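Local structure of putative 2OG-Fe(II) oxygenase family protein (Caulobacter crescentus CB15, 3OOX) at residues L95-P107 with N118-S132. The protein probably acts as a non-haem Fe(II)- and 2-oxoglutarate-dependent oxygenase that forms ethene from 2-oxoglutarate and oxidises L-arginine alongside. Numbering follows the deposited sequence. Where two conformers were deposited one is given.
Sequences LKEFWHMGRDLPP and NVWPAEIPAFKHDVS. With EDO (1,2-ethanediol), chain L.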
loop_
_atom_site.group_PDB
_atom_site.type_symbol
_atom_site.label_atom_id
_atom_site.label_comp_id
_atom_site.label_asym_id
_atom_site.label_seq_id
_atom_site.Cartn_x
_atom_site.Cartn_y
_atom_site.Cartn_z
ATOM N N LEU A 95 4.201 -13.364 -14.573
ATOM C CA LEU A 95 5.088 -12.332 -15.098
ATOM C C LEU A 95 4.638 -10.953 -14.663
ATOM O O LEU A 95 3.582 -10.447 -15.081
ATOM C CB LEU A 95 5.150 -12.383 -16.618
ATOM C CG LEU A 95 5.759 -13.676 -17.147
ATOM C CD1 LEU A 95 5.594 -13.751 -18.677
ATOM C CD2 LEU A 95 7.225 -13.826 -16.757
ATOM N N LYS A 96 5.450 -10.342 -13.799
ATOM C CA LYS A 96 5.201 -8.990 -13.355
ATOM C C LYS A 96 6.561 -8.345 -13.079
ATOM O O LYS A 96 7.529 -9.031 -12.701
ATOM C CB LYS A 96 4.300 -9.012 -12.140
ATOM C CG LYS A 96 4.934 -9.671 -10.920
ATOM C CD LYS A 96 3.928 -10.271 -9.973
ATOM C CE LYS A 96 4.611 -11.049 -8.840
ATOM N NZ LYS A 96 5.007 -12.435 -9.199
ATOM N N GLU A 97 6.631 -7.040 -13.292
ATOM C CA GLU A 97 7.852 -6.294 -13.086
ATOM C C GLU A 97 7.536 -5.087 -12.211
ATOM O O GLU A 97 6.406 -4.598 -12.200
ATOM C CB GLU A 97 8.489 -5.884 -14.420
ATOM C CG GLU A 97 7.576 -5.083 -15.349
ATOM C CD GLU A 97 8.203 -4.755 -16.679
ATOM O OE1 GLU A 97 9.450 -4.774 -16.779
ATOM O OE2 GLU A 97 7.421 -4.458 -17.611
ATOM N N PHE A 98 8.518 -4.624 -11.445
ATOM C CA PHE A 98 8.327 -3.623 -10.403
ATOM C C PHE A 98 9.315 -2.465 -10.531
ATOM O O PHE A 98 10.449 -2.672 -10.941
ATOM C CB PHE A 98 8.646 -4.204 -9.009
ATOM C CG PHE A 98 7.771 -5.390 -8.576
ATOM C CD1 PHE A 98 8.014 -6.674 -9.042
ATOM C CD2 PHE A 98 6.806 -5.226 -7.610
ATOM C CE1 PHE A 98 7.268 -7.732 -8.607
ATOM C CE2 PHE A 98 6.037 -6.295 -7.152
ATOM C CZ PHE A 98 6.253 -7.535 -7.666
ATOM N N TRP A 99 8.884 -1.308 -10.043
ATOM C CA TRP A 99 9.774 -0.207 -9.684
ATOM C C TRP A 99 9.417 0.210 -8.260
ATOM O O TRP A 99 8.242 0.396 -7.956
ATOM C CB TRP A 99 9.583 1.007 -10.609
ATOM C CG TRP A 99 10.551 2.101 -10.262
ATOM C CD1 TRP A 99 10.389 3.085 -9.321
ATOM C CD2 TRP A 99 11.850 2.292 -10.830
ATOM N NE1 TRP A 99 11.509 3.886 -9.272
ATOM C CE2 TRP A 99 12.421 3.411 -10.185
ATOM C CE3 TRP A 99 12.582 1.649 -11.841
ATOM C CZ2 TRP A 99 13.704 3.888 -10.522
ATOM C CZ3 TRP A 99 13.872 2.125 -12.166
ATOM C CH2 TRP A 99 14.402 3.237 -11.508
ATOM N N HIS A 100 10.403 0.355 -7.400
ATOM C CA HIS A 100 10.161 0.856 -6.062
ATOM C C HIS A 100 10.869 2.175 -5.790
ATOM O O HIS A 100 12.073 2.301 -6.030
ATOM C CB HIS A 100 10.627 -0.162 -5.035
ATOM C CG HIS A 100 9.741 -1.359 -4.966
ATOM N ND1 HIS A 100 10.217 -2.645 -5.067
ATOM C CD2 HIS A 100 8.395 -1.458 -4.827
ATOM C CE1 HIS A 100 9.198 -3.491 -4.976
ATOM N NE2 HIS A 100 8.079 -2.796 -4.835
HETATM N N MSE A 101 10.088 3.120 -5.288
HETATM C CA MSE A 101 10.593 4.400 -4.832
HETATM C C MSE A 101 10.380 4.483 -3.339
HETATM O O MSE A 101 9.254 4.341 -2.870
HETATM C CB MSE A 101 9.855 5.556 -5.520
HETATM C CG MSE A 101 10.352 6.945 -5.048
HETATM SE SE MSE A 101 9.162 8.356 -5.601
HETATM C CE MSE A 101 9.779 9.674 -4.270
ATOM N N GLY A 102 11.472 4.745 -2.617
ATOM C CA GLY A 102 11.409 5.032 -1.189
ATOM C C GLY A 102 11.417 6.522 -0.927
ATOM O O GLY A 102 11.354 7.338 -1.845
ATOM N N ARG A 103 11.564 6.897 0.345
ATOM C CA ARG A 103 11.607 8.318 0.722
ATOM C C ARG A 103 12.918 8.962 0.296
ATOM O O ARG A 103 13.966 8.385 0.519
ATOM C CB ARG A 103 11.462 8.469 2.237
ATOM C CG ARG A 103 11.285 9.944 2.625
ATOM C CD ARG A 103 10.805 10.139 4.036
ATOM N NE ARG A 103 9.408 9.707 4.201
ATOM C CZ ARG A 103 8.327 10.332 3.783
ATOM N NH1 ARG A 103 8.407 11.523 3.210
ATOM N NH2 ARG A 103 7.145 9.772 3.997
ATOM N N ASP A 104 12.816 10.166 -0.264
ATOM C CA ASP A 104 13.992 11.015 -0.509
ATOM C C ASP A 104 14.247 11.774 0.787
ATOM O O ASP A 104 13.421 12.607 1.193
ATOM C CB ASP A 104 13.739 12.054 -1.601
ATOM C CG ASP A 104 13.885 11.502 -3.009
ATOM O OD1 ASP A 104 14.772 10.659 -3.258
ATOM O OD2 ASP A 104 13.119 11.959 -3.884
ATOM N N LEU A 105 15.394 11.496 1.402
ATOM C CA LEU A 105 15.755 12.091 2.671
ATOM C C LEU A 105 16.672 13.265 2.407
ATOM O O LEU A 105 17.447 13.241 1.479
ATOM C CB LEU A 105 16.484 11.076 3.551
ATOM C CG LEU A 105 15.617 9.911 4.051
ATOM C CD1 LEU A 105 16.503 8.799 4.672
ATOM C CD2 LEU A 105 14.549 10.318 5.046
ATOM N N PRO A 106 16.609 14.275 3.276
ATOM C CA PRO A 106 17.536 15.375 3.129
ATOM C C PRO A 106 18.953 14.936 3.411
ATOM O O PRO A 106 19.149 13.936 4.137
ATOM C CB PRO A 106 17.092 16.367 4.188
ATOM C CG PRO A 106 16.366 15.603 5.168
ATOM C CD PRO A 106 15.688 14.444 4.393
ATOM N N PRO A 107 19.938 15.667 2.889
ATOM C CA PRO A 107 21.317 15.390 3.258
ATOM C C PRO A 107 21.504 15.328 4.765
ATOM O O PRO A 107 20.899 16.130 5.500
ATOM C CB PRO A 107 22.099 16.575 2.663
ATOM C CG PRO A 107 21.228 17.029 1.519
ATOM C CD PRO A 107 19.835 16.822 1.966
ATOM N N ASN A 118 17.143 6.677 -3.440
ATOM C CA ASN A 118 16.439 6.335 -4.690
ATOM C C ASN A 118 17.400 6.344 -5.869
ATOM O O ASN A 118 18.413 7.053 -5.859
ATOM C CB ASN A 118 15.300 7.289 -4.971
ATOM C CG ASN A 118 14.098 6.989 -4.137
ATOM O OD1 ASN A 118 13.709 5.813 -4.006
ATOM N ND2 ASN A 118 13.507 8.049 -3.520
ATOM N N VAL A 119 17.061 5.553 -6.870
ATOM C CA VAL A 119 17.656 5.668 -8.185
ATOM C C VAL A 119 16.549 6.137 -9.114
ATOM O O VAL A 119 15.365 6.088 -8.770
ATOM C CB VAL A 119 18.298 4.329 -8.653
ATOM C CG1 VAL A 119 19.453 3.937 -7.725
ATOM C CG2 VAL A 119 17.212 3.179 -8.747
ATOM N N TRP A 120 16.930 6.629 -10.302
ATOM C CA TRP A 120 15.994 7.227 -11.256
ATOM C C TRP A 120 16.372 6.869 -12.681
ATOM O O TRP A 120 17.565 6.782 -12.995
ATOM C CB TRP A 120 15.937 8.755 -11.116
ATOM C CG TRP A 120 15.631 9.226 -9.756
ATOM C CD1 TRP A 120 16.521 9.711 -8.834
ATOM C CD2 TRP A 120 14.358 9.198 -9.104
ATOM N NE1 TRP A 120 15.876 10.024 -7.658
ATOM C CE2 TRP A 120 14.543 9.743 -7.807
ATOM C CE3 TRP A 120 13.064 8.843 -9.506
ATOM C CZ2 TRP A 120 13.488 9.876 -6.898
ATOM C CZ3 TRP A 120 12.015 9.002 -8.591
ATOM C CH2 TRP A 120 12.244 9.526 -7.315
ATOM N N PRO A 121 15.365 6.643 -13.544
ATOM C CA PRO A 121 15.672 6.272 -14.934
ATOM C C PRO A 121 15.898 7.485 -15.832
ATOM O O PRO A 121 14.957 8.161 -16.185
ATOM C CB PRO A 121 14.418 5.509 -15.375
ATOM C CG PRO A 121 13.320 6.086 -14.556
ATOM C CD PRO A 121 13.915 6.618 -13.270
ATOM N N ALA A 122 17.149 7.732 -16.205
ATOM C CA ALA A 122 17.485 8.904 -17.039
ATOM C C ALA A 122 16.702 8.950 -18.349
ATOM O O ALA A 122 16.446 10.035 -18.899
ATOM C CB ALA A 122 18.972 8.897 -17.344
ATOM N N GLU A 123 16.327 7.786 -18.860
ATOM C CA GLU A 123 15.651 7.663 -20.156
ATOM C C GLU A 123 14.216 8.187 -20.194
ATOM O O GLU A 123 13.658 8.380 -21.291
ATOM C CB GLU A 123 15.677 6.200 -20.633
ATOM C CG GLU A 123 17.080 5.656 -20.884
ATOM C CD GLU A 123 17.828 5.126 -19.650
ATOM O OE1 GLU A 123 17.271 5.088 -18.517
ATOM O OE2 GLU A 123 18.987 4.703 -19.840
ATOM N N ILE A 124 13.618 8.407 -19.022
ATOM C CA ILE A 124 12.262 8.945 -18.897
ATOM C C ILE A 124 12.435 10.240 -18.109
ATOM O O ILE A 124 12.365 10.261 -16.874
ATOM C CB ILE A 124 11.285 7.982 -18.141
ATOM C CG1 ILE A 124 11.369 6.546 -18.699
ATOM C CG2 ILE A 124 9.836 8.540 -18.163
ATOM C CD1 ILE A 124 11.144 6.422 -20.197
ATOM N N PRO A 125 12.722 11.345 -18.831
ATOM C CA PRO A 125 13.050 12.578 -18.141
ATOM C C PRO A 125 12.050 13.082 -17.099
ATOM O O PRO A 125 12.470 13.623 -16.089
ATOM C CB PRO A 125 13.191 13.583 -19.296
ATOM C CG PRO A 125 13.592 12.756 -20.459
ATOM C CD PRO A 125 12.888 11.464 -20.292
ATOM N N ALA A 126 10.752 12.900 -17.340
ATOM C CA ALA A 126 9.720 13.400 -16.424
ATOM C C ALA A 126 9.433 12.454 -15.248
ATOM O O ALA A 126 8.692 12.805 -14.350
ATOM C CB ALA A 126 8.436 13.678 -17.188
ATOM N N PHE A 127 10.058 11.290 -15.238
ATOM C CA PHE A 127 9.729 10.246 -14.227
ATOM C C PHE A 127 9.976 10.734 -12.797
ATOM O O PHE A 127 9.081 10.624 -11.953
ATOM C CB PHE A 127 10.560 9.002 -14.525
ATOM C CG PHE A 127 10.283 7.805 -13.658
ATOM C CD1 PHE A 127 10.786 7.744 -12.379
ATOM C CD2 PHE A 127 9.639 6.695 -14.180
ATOM C CE1 PHE A 127 10.608 6.583 -11.588
ATOM C CE2 PHE A 127 9.457 5.540 -13.395
ATOM C CZ PHE A 127 9.934 5.497 -12.120
ATOM N N LYS A 128 11.172 11.263 -12.504
ATOM C CA LYS A 128 11.476 11.669 -11.129
ATOM C C LYS A 128 10.419 12.654 -10.639
ATOM O O LYS A 128 9.858 12.493 -9.559
ATOM C CB LYS A 128 12.887 12.244 -10.950
ATOM C CG LYS A 128 13.179 12.733 -9.519
ATOM C CD LYS A 128 14.622 13.150 -9.314
ATOM C CE LYS A 128 14.814 13.804 -7.946
ATOM N NZ LYS A 128 16.225 14.175 -7.648
ATOM N N HIS A 129 10.131 13.677 -11.445
ATOM C CA HIS A 129 9.140 14.663 -11.031
ATOM C C HIS A 129 7.719 14.077 -10.862
ATOM O O HIS A 129 7.068 14.281 -9.809
ATOM C CB HIS A 129 9.146 15.853 -12.015
ATOM C CG HIS A 129 8.020 16.820 -11.801
ATOM N ND1 HIS A 129 6.776 16.646 -12.371
ATOM C CD2 HIS A 129 7.944 17.956 -11.067
ATOM C CE1 HIS A 129 5.987 17.646 -12.010
ATOM N NE2 HIS A 129 6.667 18.447 -11.212
ATOM N N ASP A 130 7.252 13.350 -11.873
ATOM C CA ASP A 130 5.871 12.901 -11.896
ATOM C C ASP A 130 5.660 11.839 -10.805
ATOM O O ASP A 130 4.669 11.860 -10.091
ATOM C CB ASP A 130 5.483 12.293 -13.249
ATOM C CG ASP A 130 5.471 13.293 -14.390
ATOM O OD1 ASP A 130 5.627 14.508 -14.144
ATOM O OD2 ASP A 130 5.307 12.823 -15.544
ATOM N N VAL A 131 6.589 10.906 -10.691
ATOM C CA VAL A 131 6.436 9.801 -9.739
ATOM C C VAL A 131 6.638 10.320 -8.293
ATOM O O VAL A 131 5.966 9.858 -7.350
ATOM C CB VAL A 131 7.400 8.645 -10.098
ATOM C CG1 VAL A 131 7.370 7.516 -9.045
ATOM C CG2 VAL A 131 7.067 8.051 -11.437
ATOM N N SER A 132 7.570 11.256 -8.094
ATOM C CA SER A 132 7.767 11.837 -6.754
ATOM C C SER A 132 6.513 12.575 -6.306
ATOM O O SER A 132 6.134 12.501 -5.145
ATOM C CB SER A 132 8.997 12.767 -6.700
ATOM O OG SER A 132 10.212 12.079 -6.885
HETATM C C1 EDO L . 15.679 11.975 -14.059
HETATM O O1 EDO L . 16.556 11.698 -12.960
HETATM C C2 EDO L . 14.985 10.703 -14.491
HETATM O O2 EDO L . 13.584 10.760 -14.197
HETATM O O HOH W 1 12.638 5.955 -7.638
HETATM O O HOH W 2 14.407 4.162 -6.070
HETATM O O HOH W 3 17.097 9.355 -2.181
HETATM O O HOH W 4 16.581 11.323 -5.130
HETATM O O HOH W 5 12.190 13.188 -5.879
#
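N118 grips the backbone of G102 with both ends of its carboxamide, beside strand 97-101 of the larger sheet in a fold of the 2OG-Fe(II) oxygenase (cupin-like) type; segment 118-132 runs past the strand into helix 127-152. G102 N approaches a lone pair of N118 OD1 in the carbonyl plane (N to OD1 2.8 Å), though the bond is bent, while N118 ND2 returns a nearly straight bond to G102 O, also 2.8 Å. The same ND2 also donates to D104 OD1 at 2.9 Å, meeting it from above the carboxylate plane; the carboxylate and amide planes stand 82° apart. G102 O and D104 OD1 both lie close to the amide plane, so three bonds fix the rotation of the N118 side chain.

The aromatic contacts centre on W99, whose CG is anti to its backbone N (chi1 -177°), placing the indole against the incoming loop. F127 makes a T-shaped stack, its edge turned to the W99 five-membered ring with planes at 71° and CZ over the indole face. P121 CG and V131 CG2 cover opposite faces of the F127 ring. At the indole's far rim, W99 CH2 packs against V119 CG2 and P121 CD.

Selenomethionine M101 extends toward the edge of W120 in a Met-aromatic contact, SE lying 3.7 Å from W120 CH2; its CE touches S132 OG. The W120 ring is sandwiched between N118 CB near the rim of one face and K128 CG over the centre of the other.

Waters complete the polar seam. One links D104 OD1 to W120 NE1, a second joins D104 OD1 to N118 N, and another accepts from W99 NE1 at 2.9 Å while donating to V119 O at 3.0 Å.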